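PDB 3MYV: SusD superfamily protein from Bacteroides vulgatus, which probably binds polysaccharide at the outer membrane, as SusD-family proteins do in glycan uptake. Local coordinates for residues A39-Q49 and V56-H65; F80-N91 and G141-V149. All coordinates share one frame; numbering follows the deposited sequence.

Interaction 1 (A39-Q49 and V56-H65); sequences AYGDMKGDDMQ and VCNTCYMFNH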
loop_
_atom_site.group_PDB
_atom_site.type_symbol
_atom_site.label_atom_id
_atom_site.label_comp_id
_atom_site.label_asym_id
_atom_site.label_seq_id
_atom_site.Cartn_x
_atom_site.Cartn_y
_atom_site.Cartn_z
ATOM N N ALA A 39 3.093 8.154 2.603
ATOM C CA ALA A 39 3.734 8.842 3.724
ATOM C C ALA A 39 3.670 7.963 4.956
ATOM O O ALA A 39 4.632 7.826 5.709
ATOM C CB ALA A 39 3.064 10.179 3.972
ATOM N N TYR A 40 2.513 7.360 5.154
ATOM C CA TYR A 40 2.249 6.570 6.347
ATOM C C TYR A 40 3.131 5.317 6.372
ATOM O O TYR A 40 3.869 5.074 7.332
ATOM C CB TYR A 40 0.760 6.197 6.377
ATOM C CG TYR A 40 0.282 5.644 7.695
ATOM C CD1 TYR A 40 0.458 4.307 8.012
ATOM C CD2 TYR A 40 -0.340 6.474 8.631
ATOM C CE1 TYR A 40 0.019 3.784 9.240
ATOM C CE2 TYR A 40 -0.767 5.965 9.858
ATOM C CZ TYR A 40 -0.582 4.617 10.149
ATOM O OH TYR A 40 -1.003 4.135 11.369
ATOM N N GLY A 41 3.098 4.566 5.283
ATOM C CA GLY A 41 3.881 3.333 5.167
ATOM C C GLY A 41 5.402 3.475 5.137
ATOM O O GLY A 41 6.115 2.589 5.593
ATOM N N ASP A 42 5.907 4.559 4.552
ATOM C CA ASP A 42 7.349 4.773 4.431
ATOM C C ASP A 42 7.932 5.582 5.584
ATOM O O ASP A 42 8.987 5.236 6.123
ATOM C CB ASP A 42 7.664 5.472 3.113
ATOM C CG ASP A 42 7.547 4.535 1.916
ATOM O OD1 ASP A 42 8.400 3.652 1.819
ATOM O OD2 ASP A 42 6.624 4.705 1.087
HETATM N N MSE A 43 7.263 6.679 5.972
HETATM C CA MSE A 43 7.845 7.578 6.958
HETATM C C MSE A 43 7.905 6.961 8.351
HETATM O O MSE A 43 8.714 7.380 9.173
HETATM C CB MSE A 43 7.113 8.922 7.000
HETATM C CG MSE A 43 7.253 9.703 5.655
HETATM SE SE MSE A 43 9.045 10.381 5.370
HETATM C CE MSE A 43 8.992 10.384 3.457
ATOM N N LYS A 44 7.076 5.953 8.593
ATOM C CA LYS A 44 7.039 5.238 9.872
ATOM C C LYS A 44 8.012 4.054 9.964
ATOM O O LYS A 44 8.186 3.436 11.038
ATOM C CB LYS A 44 5.587 4.792 10.153
ATOM C CG LYS A 44 4.648 5.959 10.329
ATOM C CD LYS A 44 3.192 5.586 10.611
ATOM C CE LYS A 44 2.385 6.818 11.048
ATOM N NZ LYS A 44 2.817 7.276 12.394
ATOM N N GLY A 45 8.615 3.711 8.836
ATOM C CA GLY A 45 9.659 2.697 8.795
ATOM C C GLY A 45 11.051 3.237 9.138
ATOM O O GLY A 45 11.197 4.306 9.750
ATOM N N ASP A 46 12.065 2.483 8.725
ATOM C CA ASP A 46 13.469 2.851 8.953
ATOM C C ASP A 46 14.206 3.306 7.696
ATOM O O ASP A 46 15.410 3.652 7.751
ATOM C CB ASP A 46 14.208 1.663 9.598
ATOM C CG ASP A 46 14.181 0.424 8.736
ATOM O OD1 ASP A 46 13.444 0.414 7.738
ATOM O OD2 ASP A 46 14.896 -0.536 9.064
ATOM N N ASP A 47 13.508 3.312 6.556
ATOM C CA ASP A 47 14.166 3.575 5.255
ATOM C C ASP A 47 13.919 4.945 4.650
ATOM O O ASP A 47 14.669 5.373 3.753
ATOM C CB ASP A 47 13.753 2.524 4.228
ATOM C CG ASP A 47 14.349 1.149 4.526
ATOM O OD1 ASP A 47 15.492 1.106 5.040
ATOM O OD2 ASP A 47 13.669 0.135 4.226
HETATM N N MSE A 48 12.882 5.626 5.131
HETATM C CA MSE A 48 12.618 7.017 4.765
HETATM C C MSE A 48 12.327 7.832 5.998
HETATM O O MSE A 48 11.855 7.293 6.998
HETATM C CB MSE A 48 11.432 7.121 3.815
HETATM C CG MSE A 48 11.617 6.373 2.506
HETATM SE SE MSE A 48 10.506 6.976 1.036
HETATM C CE MSE A 48 11.490 8.550 0.537
ATOM N N GLN A 49 12.650 9.122 5.920
ATOM C CA GLN A 49 12.403 10.030 7.014
ATOM C C GLN A 49 11.953 11.381 6.489
ATOM O O GLN A 49 12.159 11.731 5.312
ATOM C CB GLN A 49 13.672 10.170 7.875
ATOM C CG GLN A 49 14.829 10.852 7.139
ATOM C CD GLN A 49 15.914 11.300 8.073
ATOM O OE1 GLN A 49 16.782 10.521 8.459
ATOM N NE2 GLN A 49 15.885 12.571 8.420
ATOM N N VAL A 56 2.362 16.075 6.146
ATOM C CA VAL A 56 1.988 14.677 6.450
ATOM C C VAL A 56 3.195 13.753 6.581
ATOM O O VAL A 56 3.192 12.835 7.413
ATOM C CB VAL A 56 0.952 14.102 5.430
ATOM C CG1 VAL A 56 1.580 13.904 4.065
ATOM C CG2 VAL A 56 0.342 12.795 5.953
ATOM N N CYS A 57 4.246 13.982 5.807
ATOM C CA CYS A 57 5.469 13.193 5.977
ATOM C C CYS A 57 6.014 13.391 7.399
ATOM O O CYS A 57 6.409 12.433 8.064
ATOM C CB CYS A 57 6.535 13.568 4.938
ATOM S SG CYS A 57 6.169 12.931 3.255
ATOM N N ASN A 58 6.019 14.640 7.852
ATOM C CA ASN A 58 6.595 14.992 9.137
ATOM C C ASN A 58 5.799 14.396 10.326
ATOM O O ASN A 58 6.376 13.757 11.196
ATOM C CB ASN A 58 6.734 16.496 9.242
ATOM C CG ASN A 58 7.470 16.917 10.486
ATOM O OD1 ASN A 58 6.878 17.050 11.534
ATOM N ND2 ASN A 58 8.757 17.124 10.368
ATOM N N THR A 59 4.482 14.590 10.321
ATOM C CA THR A 59 3.625 14.111 11.397
ATOM C C THR A 59 3.610 12.578 11.396
ATOM O O THR A 59 3.683 11.987 12.444
ATOM C CB THR A 59 2.212 14.718 11.310
ATOM O OG1 THR A 59 1.580 14.360 10.066
ATOM C CG2 THR A 59 2.286 16.293 11.457
ATOM N N CYS A 60 3.590 11.933 10.223
ATOM C CA CYS A 60 3.747 10.455 10.209
ATOM C C CYS A 60 5.100 10.009 10.785
ATOM O O CYS A 60 5.174 9.123 11.649
ATOM C CB CYS A 60 3.541 9.882 8.803
ATOM S SG CYS A 60 1.811 9.947 8.244
ATOM N N TYR A 61 6.175 10.629 10.325
ATOM C CA TYR A 61 7.512 10.281 10.819
ATOM C C TYR A 61 7.622 10.440 12.330
ATOM O O TYR A 61 8.206 9.600 13.023
ATOM C CB TYR A 61 8.519 11.177 10.112
ATOM C CG TYR A 61 9.926 11.105 10.612
ATOM C CD1 TYR A 61 10.719 10.004 10.328
ATOM C CD2 TYR A 61 10.506 12.184 11.259
ATOM C CE1 TYR A 61 12.063 9.953 10.767
ATOM C CE2 TYR A 61 11.830 12.153 11.684
ATOM C CZ TYR A 61 12.602 11.038 11.428
ATOM O OH TYR A 61 13.895 11.019 11.867
HETATM N N MSE A 62 7.059 11.535 12.829
HETATM C CA MSE A 62 7.126 11.871 14.250
HETATM C C MSE A 62 6.002 11.223 15.075
HETATM O O MSE A 62 5.888 11.487 16.275
HETATM C CB MSE A 62 7.085 13.389 14.407
HETATM C CG MSE A 62 8.269 14.120 13.777
HETATM SE SE MSE A 62 9.977 13.657 14.537
HETATM C CE MSE A 62 9.796 14.388 16.364
ATOM N N PHE A 63 5.188 10.361 14.459
ATOM C CA PHE A 63 3.986 9.799 15.136
ATOM C C PHE A 63 3.204 10.877 15.907
ATOM O O PHE A 63 2.697 10.639 16.990
ATOM C CB PHE A 63 4.327 8.597 16.032
ATOM C CG PHE A 63 4.762 7.370 15.250
ATOM C CD1 PHE A 63 5.989 7.353 14.580
ATOM C CD2 PHE A 63 3.937 6.241 15.167
ATOM C CE1 PHE A 63 6.390 6.221 13.807
ATOM C CE2 PHE A 63 4.328 5.090 14.425
ATOM C CZ PHE A 63 5.553 5.086 13.736
ATOM N N ASN A 64 3.082 12.053 15.289
ATOM C CA ASN A 64 2.390 13.189 15.891
ATOM C C ASN A 64 0.928 13.141 15.437
ATOM O O ASN A 64 0.573 13.731 14.420
ATOM C CB ASN A 64 3.055 14.503 15.453
ATOM C CG ASN A 64 2.328 15.723 15.967
ATOM O OD1 ASN A 64 1.436 15.608 16.795
ATOM N ND2 ASN A 64 2.676 16.891 15.446
ATOM N N HIS A 65 0.124 12.385 16.177
ATOM C CA HIS A 65 -1.286 12.158 15.853
ATOM C C HIS A 65 -2.124 12.309 17.118
ATOM O O HIS A 65 -1.747 11.818 18.179
ATOM C CB HIS A 65 -1.511 10.747 15.319
ATOM C CG HIS A 65 -0.561 10.345 14.251
ATOM N ND1 HIS A 65 -0.591 10.905 12.995
ATOM C CD2 HIS A 65 0.413 9.402 14.226
ATOM C CE1 HIS A 65 0.362 10.360 12.255
ATOM N NE2 HIS A 65 0.984 9.444 12.978
#

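Interaction 2 (F80-N91 and G141-V149); sequences FYILREAWNILN and GAPLIDHLV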
loop_
_atom_site.group_PDB
_atom_site.type_symbol
_atom_site.label_atom_id
_atom_site.label_comp_id
_atom_site.label_asym_id
_atom_site.label_seq_id
_atom_site.Cartn_x
_atom_site.Cartn_y
_atom_site.Cartn_z
ATOM N N PHE A 80 -13.669 5.708 4.249
ATOM C CA PHE A 80 -15.056 5.506 4.682
ATOM C C PHE A 80 -16.037 6.075 3.687
ATOM O O PHE A 80 -17.080 5.479 3.470
ATOM C CB PHE A 80 -15.342 6.069 6.074
ATOM C CG PHE A 80 -15.040 5.102 7.154
ATOM C CD1 PHE A 80 -15.673 3.872 7.196
ATOM C CD2 PHE A 80 -14.071 5.379 8.095
ATOM C CE1 PHE A 80 -15.393 2.961 8.207
ATOM C CE2 PHE A 80 -13.794 4.471 9.097
ATOM C CZ PHE A 80 -14.447 3.277 9.160
ATOM N N TYR A 81 -15.703 7.231 3.105
ATOM C CA TYR A 81 -16.539 7.851 2.107
ATOM C C TYR A 81 -16.656 6.937 0.885
ATOM O O TYR A 81 -17.741 6.728 0.358
ATOM C CB TYR A 81 -15.993 9.249 1.716
ATOM C CG TYR A 81 -16.954 10.021 0.831
ATOM C CD1 TYR A 81 -16.958 9.844 -0.557
ATOM C CD2 TYR A 81 -17.887 10.893 1.381
ATOM C CE1 TYR A 81 -17.837 10.515 -1.359
ATOM C CE2 TYR A 81 -18.787 11.579 0.566
ATOM C CZ TYR A 81 -18.751 11.375 -0.798
ATOM O OH TYR A 81 -19.623 12.034 -1.609
ATOM N N ILE A 82 -15.537 6.383 0.455
ATOM C CA ILE A 82 -15.530 5.483 -0.679
ATOM C C ILE A 82 -16.364 4.230 -0.397
ATOM O O ILE A 82 -17.132 3.779 -1.260
ATOM C CB ILE A 82 -14.089 5.129 -1.104
ATOM C CG1 ILE A 82 -13.337 6.367 -1.621
ATOM C CG2 ILE A 82 -14.088 4.045 -2.209
ATOM C CD1 ILE A 82 -11.790 6.190 -1.670
ATOM N N LEU A 83 -16.229 3.676 0.804
ATOM C CA LEU A 83 -17.020 2.511 1.205
ATOM C C LEU A 83 -18.530 2.773 1.121
ATOM O O LEU A 83 -19.279 1.942 0.662
ATOM C CB LEU A 83 -16.646 2.101 2.636
ATOM C CG LEU A 83 -15.362 1.260 2.763
ATOM C CD1 LEU A 83 -14.787 1.283 4.187
ATOM C CD2 LEU A 83 -15.602 -0.206 2.322
ATOM N N ARG A 84 -18.969 3.942 1.566
ATOM C CA ARG A 84 -20.365 4.307 1.449
ATOM C C ARG A 84 -20.798 4.355 -0.001
ATOM O O ARG A 84 -21.865 3.813 -0.339
ATOM C CB ARG A 84 -20.632 5.696 2.072
ATOM C CG ARG A 84 -22.073 6.203 1.818
ATOM C CD ARG A 84 -22.181 7.712 1.961
ATOM N NE ARG A 84 -22.431 8.075 3.346
ATOM N N GLU A 85 -20.027 5.037 -0.856
ATOM C CA GLU A 85 -20.405 5.137 -2.295
ATOM C C GLU A 85 -20.380 3.753 -2.967
ATOM O O GLU A 85 -21.257 3.425 -3.811
ATOM C CB GLU A 85 -19.502 6.120 -3.075
ATOM C CG GLU A 85 -19.554 7.566 -2.609
ATOM C CD GLU A 85 -20.916 8.195 -2.789
ATOM O OE1 GLU A 85 -21.389 8.260 -3.932
ATOM O OE2 GLU A 85 -21.521 8.618 -1.789
ATOM N N ALA A 86 -19.411 2.928 -2.575
ATOM C CA ALA A 86 -19.283 1.578 -3.127
ATOM C C ALA A 86 -20.510 0.720 -2.781
ATOM O O ALA A 86 -21.046 0.002 -3.631
ATOM C CB ALA A 86 -18.017 0.911 -2.618
ATOM N N TRP A 87 -20.939 0.783 -1.529
ATOM C CA TRP A 87 -22.126 0.021 -1.118
ATOM C C TRP A 87 -23.400 0.539 -1.788
ATOM O O TRP A 87 -24.309 -0.243 -2.039
ATOM C CB TRP A 87 -22.266 -0.027 0.413
ATOM C CG TRP A 87 -21.484 -1.158 0.985
ATOM C CD1 TRP A 87 -20.255 -1.091 1.575
ATOM C CD2 TRP A 87 -21.866 -2.542 1.012
ATOM N NE1 TRP A 87 -19.851 -2.345 1.969
ATOM C CE2 TRP A 87 -20.813 -3.253 1.622
ATOM C CE3 TRP A 87 -22.988 -3.251 0.563
ATOM C CZ2 TRP A 87 -20.863 -4.639 1.828
ATOM C CZ3 TRP A 87 -23.028 -4.626 0.753
ATOM C CH2 TRP A 87 -21.981 -5.302 1.401
ATOM N N ASN A 88 -23.465 1.836 -2.096
ATOM C CA ASN A 88 -24.604 2.370 -2.871
ATOM C C ASN A 88 -24.664 1.730 -4.260
ATOM O O ASN A 88 -25.756 1.407 -4.757
ATOM C CB ASN A 88 -24.562 3.904 -2.954
ATOM C CG ASN A 88 -24.908 4.561 -1.618
ATOM O OD1 ASN A 88 -25.563 3.949 -0.772
ATOM N ND2 ASN A 88 -24.490 5.807 -1.435
ATOM N N ILE A 89 -23.493 1.474 -4.840
ATOM C CA ILE A 89 -23.406 0.805 -6.150
ATOM C C ILE A 89 -23.904 -0.627 -6.029
ATOM O O ILE A 89 -24.763 -1.054 -6.808
ATOM C CB ILE A 89 -21.971 0.848 -6.716
ATOM C CG1 ILE A 89 -21.591 2.282 -7.099
ATOM C CG2 ILE A 89 -21.803 -0.108 -7.894
ATOM C CD1 ILE A 89 -20.091 2.483 -7.393
ATOM N N LEU A 90 -23.385 -1.370 -5.047
ATOM C CA LEU A 90 -23.773 -2.770 -4.881
ATOM C C LEU A 90 -25.280 -2.873 -4.648
ATOM O O LEU A 90 -25.938 -3.743 -5.219
ATOM C CB LEU A 90 -23.035 -3.436 -3.710
ATOM C CG LEU A 90 -21.520 -3.656 -3.834
ATOM C CD1 LEU A 90 -20.992 -4.514 -2.659
ATOM C CD2 LEU A 90 -21.174 -4.297 -5.183
ATOM N N ASN A 91 -25.819 -1.974 -3.826
ATOM C CA ASN A 91 -27.244 -2.010 -3.497
ATOM C C ASN A 91 -28.103 -1.765 -4.733
ATOM O O ASN A 91 -29.093 -2.473 -4.949
ATOM C CB ASN A 91 -27.598 -1.016 -2.397
ATOM C CG ASN A 91 -28.992 -1.236 -1.861
ATOM O OD1 ASN A 91 -29.869 -0.398 -2.035
ATOM N ND2 ASN A 91 -29.209 -2.387 -1.236
ATOM N N GLY A 141 -10.468 -2.989 15.315
ATOM C CA GLY A 141 -10.182 -2.280 14.095
ATOM C C GLY A 141 -11.016 -1.030 13.952
ATOM O O GLY A 141 -11.363 -0.373 14.925
ATOM N N ALA A 142 -11.298 -0.670 12.708
ATOM C CA ALA A 142 -12.203 0.428 12.434
ATOM C C ALA A 142 -13.624 -0.143 12.463
ATOM O O ALA A 142 -13.814 -1.372 12.499
ATOM C CB ALA A 142 -11.905 1.010 11.069
ATOM N N PRO A 143 -14.635 0.736 12.437
ATOM C CA PRO A 143 -15.975 0.253 12.107
ATOM C C PRO A 143 -15.940 -0.485 10.765
ATOM O O PRO A 143 -15.177 -0.105 9.858
ATOM C CB PRO A 143 -16.801 1.549 12.018
ATOM C CG PRO A 143 -16.110 2.479 12.884
ATOM C CD PRO A 143 -14.635 2.175 12.734
ATOM N N LEU A 144 -16.724 -1.552 10.664
ATOM C CA LEU A 144 -16.648 -2.476 9.540
ATOM C C LEU A 144 -17.821 -2.251 8.601
ATOM O O LEU A 144 -18.976 -2.535 8.968
ATOM C CB LEU A 144 -16.666 -3.912 10.098
ATOM C CG LEU A 144 -16.650 -5.060 9.079
ATOM C CD1 LEU A 144 -15.486 -4.913 8.140
ATOM C CD2 LEU A 144 -16.635 -6.442 9.786
ATOM N N ILE A 145 -17.563 -1.741 7.399
ATOM C CA ILE A 145 -18.640 -1.476 6.425
ATOM C C ILE A 145 -18.836 -2.707 5.553
ATOM O O ILE A 145 -18.385 -2.779 4.388
ATOM C CB ILE A 145 -18.358 -0.205 5.571
ATOM C CG1 ILE A 145 -17.857 0.951 6.464
ATOM C CG2 ILE A 145 -19.589 0.237 4.799
ATOM C CD1 ILE A 145 -18.779 1.307 7.663
ATOM N N ASP A 146 -19.497 -3.687 6.154
ATOM C CA ASP A 146 -19.762 -4.970 5.543
ATOM C C ASP A 146 -21.216 -5.071 5.123
ATOM O O ASP A 146 -21.714 -6.165 4.895
ATOM C CB ASP A 146 -19.363 -6.126 6.474
ATOM C CG ASP A 146 -20.185 -6.175 7.765
ATOM O OD1 ASP A 146 -20.949 -5.234 8.011
ATOM O OD2 ASP A 146 -20.054 -7.159 8.541
ATOM N N HIS A 147 -21.874 -3.923 5.001
ATOM C CA HIS A 147 -23.276 -3.836 4.598
ATOM C C HIS A 147 -23.621 -2.402 4.236
ATOM O O HIS A 147 -22.839 -1.468 4.490
ATOM C CB HIS A 147 -24.193 -4.248 5.751
ATOM C CG HIS A 147 -24.047 -3.377 6.957
ATOM N ND1 HIS A 147 -22.982 -3.489 7.824
ATOM C CD2 HIS A 147 -24.817 -2.370 7.430
ATOM C CE1 HIS A 147 -23.112 -2.595 8.788
ATOM N NE2 HIS A 147 -24.217 -1.899 8.569
ATOM N N LEU A 148 -24.823 -2.238 3.707
ATOM C CA LEU A 148 -25.409 -0.957 3.433
ATOM C C LEU A 148 -25.873 -0.330 4.743
ATOM O O LEU A 148 -26.817 -0.840 5.404
ATOM C CB LEU A 148 -26.620 -1.121 2.500
ATOM C CG LEU A 148 -27.283 0.186 2.066
ATOM C CD1 LEU A 148 -26.410 0.914 1.086
ATOM C CD2 LEU A 148 -28.673 -0.051 1.472
ATOM N N VAL A 149 -25.224 0.757 5.141
ATOM C CA VAL A 149 -25.470 1.327 6.478
ATOM C C VAL A 149 -26.804 2.085 6.490
ATOM O O VAL A 149 -27.100 2.842 5.580
ATOM C CB VAL A 149 -24.301 2.245 6.918
ATOM C CG1 VAL A 149 -24.629 3.006 8.194
ATOM C CG2 VAL A 149 -23.038 1.429 7.077
#

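Interaction 1 (A39-Q49 and V56-H65)
The ammonium group of K44 is held in a buried three-way grip by the end of helix 56-61 and the turn that follows it. K44 NZ hydrogen-bonds to H65 NE2 at 2.9 Å, lying close to the plane of the imidazole at its edge. A second bond runs from K44 NZ to C60 O at 3.1 Å, in the carbonyl plane on a lone pair. K44 NZ also rests over one face of the F63 ring, 3.3 Å from the centroid and 19° off the normal, a cation-pi contact. The lysine chain runs extended from CB to CE and bends only at its last torsion (chi4 -69°), which turns NZ in between these partners. Because H65 ND1 is bonded to L70 O, the imidazole is fixed from both sides, and NE2 is left to act as acceptor.

F63, with positive phi, is the C-prime residue of a Schellman motif: its N bonds to C60 O and N64 N reaches back to T59 O. C60 O thus serves both the helix-ending turn and the lysine. Were K44 shortened to an alanine, H65 NE2 would probably lose its donor, C60 O its second one and the F63 face its cation. F398 of helix 397-403 touches both K44 and F63.

Alongside the lysine, the short segments 39-43 and 56-61 cross at -53° with their axes 8.6 Å apart. M43 bends at chi2 along C57, M43 CE meeting C57 SG at 3.8 Å, while C60 SG sits obliquely beside the Y40 ring. The Y61 ring brings CD1 edge-on to M43 O, and Y61 CE1 comes within 3.3 Å of Q49 CB; the Y61 hydroxyl bonds to H415.

Interaction 2 (F80-N91 and G141-V149)
Segment 141-149 turns a corner at A142 and then runs irregularly beside helix 80-91, its CA atoms coming nearest at L83 with I145 (6.8 Å) and at W87 with L148 (5.7 Å). I145, the centre of an inverse gamma turn, drives its side chain at the helix. With CG1 beside the backbone N (chi1 -45°), that branch faces L83 CD1 and the edge of the F80 ring, in its plane, while CG2, anti to the N, faces W87. I145 CG2 meets W87 CD1 at 3.5 Å.

The H147-L148 peptide lies over one face of the W87 indole: H147 C sits over the ring centre, 3.7 Å above the plane, and L90 CD1 lies over the rim of the opposite face. W87 NE1 hydrogen-bonds to I145 O at 2.9 Å, but the bond is bent to 136°, the donor standing well above the carbonyl plane.

A helix lined by an irregular loop in this way is consistent with the helical, TPR-clan framework of the SusD family; Q121 of helix 103-128 also holds the loop, through I145 N and P143 O. F80 also turns its edge to P143 O, with F80 CZ 3.7 Å from P143 CD. Farther along, L148 lays CD2 against the side chain of N91. H147 ND1 is tied to D146 OD1 by a nearly straight 2.7 Å bond, and H147 NE2 to E153.

In the fold
Interactions 1 and 2 follow one another along the chain, the first closing before the second opens: helix 56-61, which carries one side of interaction 1, is succeeded by helix 77-94, which carries one side of interaction 2. Their centres are 28 Å apart and the nearest atoms about 11 Å, so they do not touch. Interaction 1 lies deeper, about 14 Å from the chain centre against 20 Å for interaction 2, and touches W265 and F398; interaction 2 is only partly buried, near helices 103-128 and 160-177. None of the residues that bind the sodium ion, N254, S255, D258, P260 and L325, belongs to either contact.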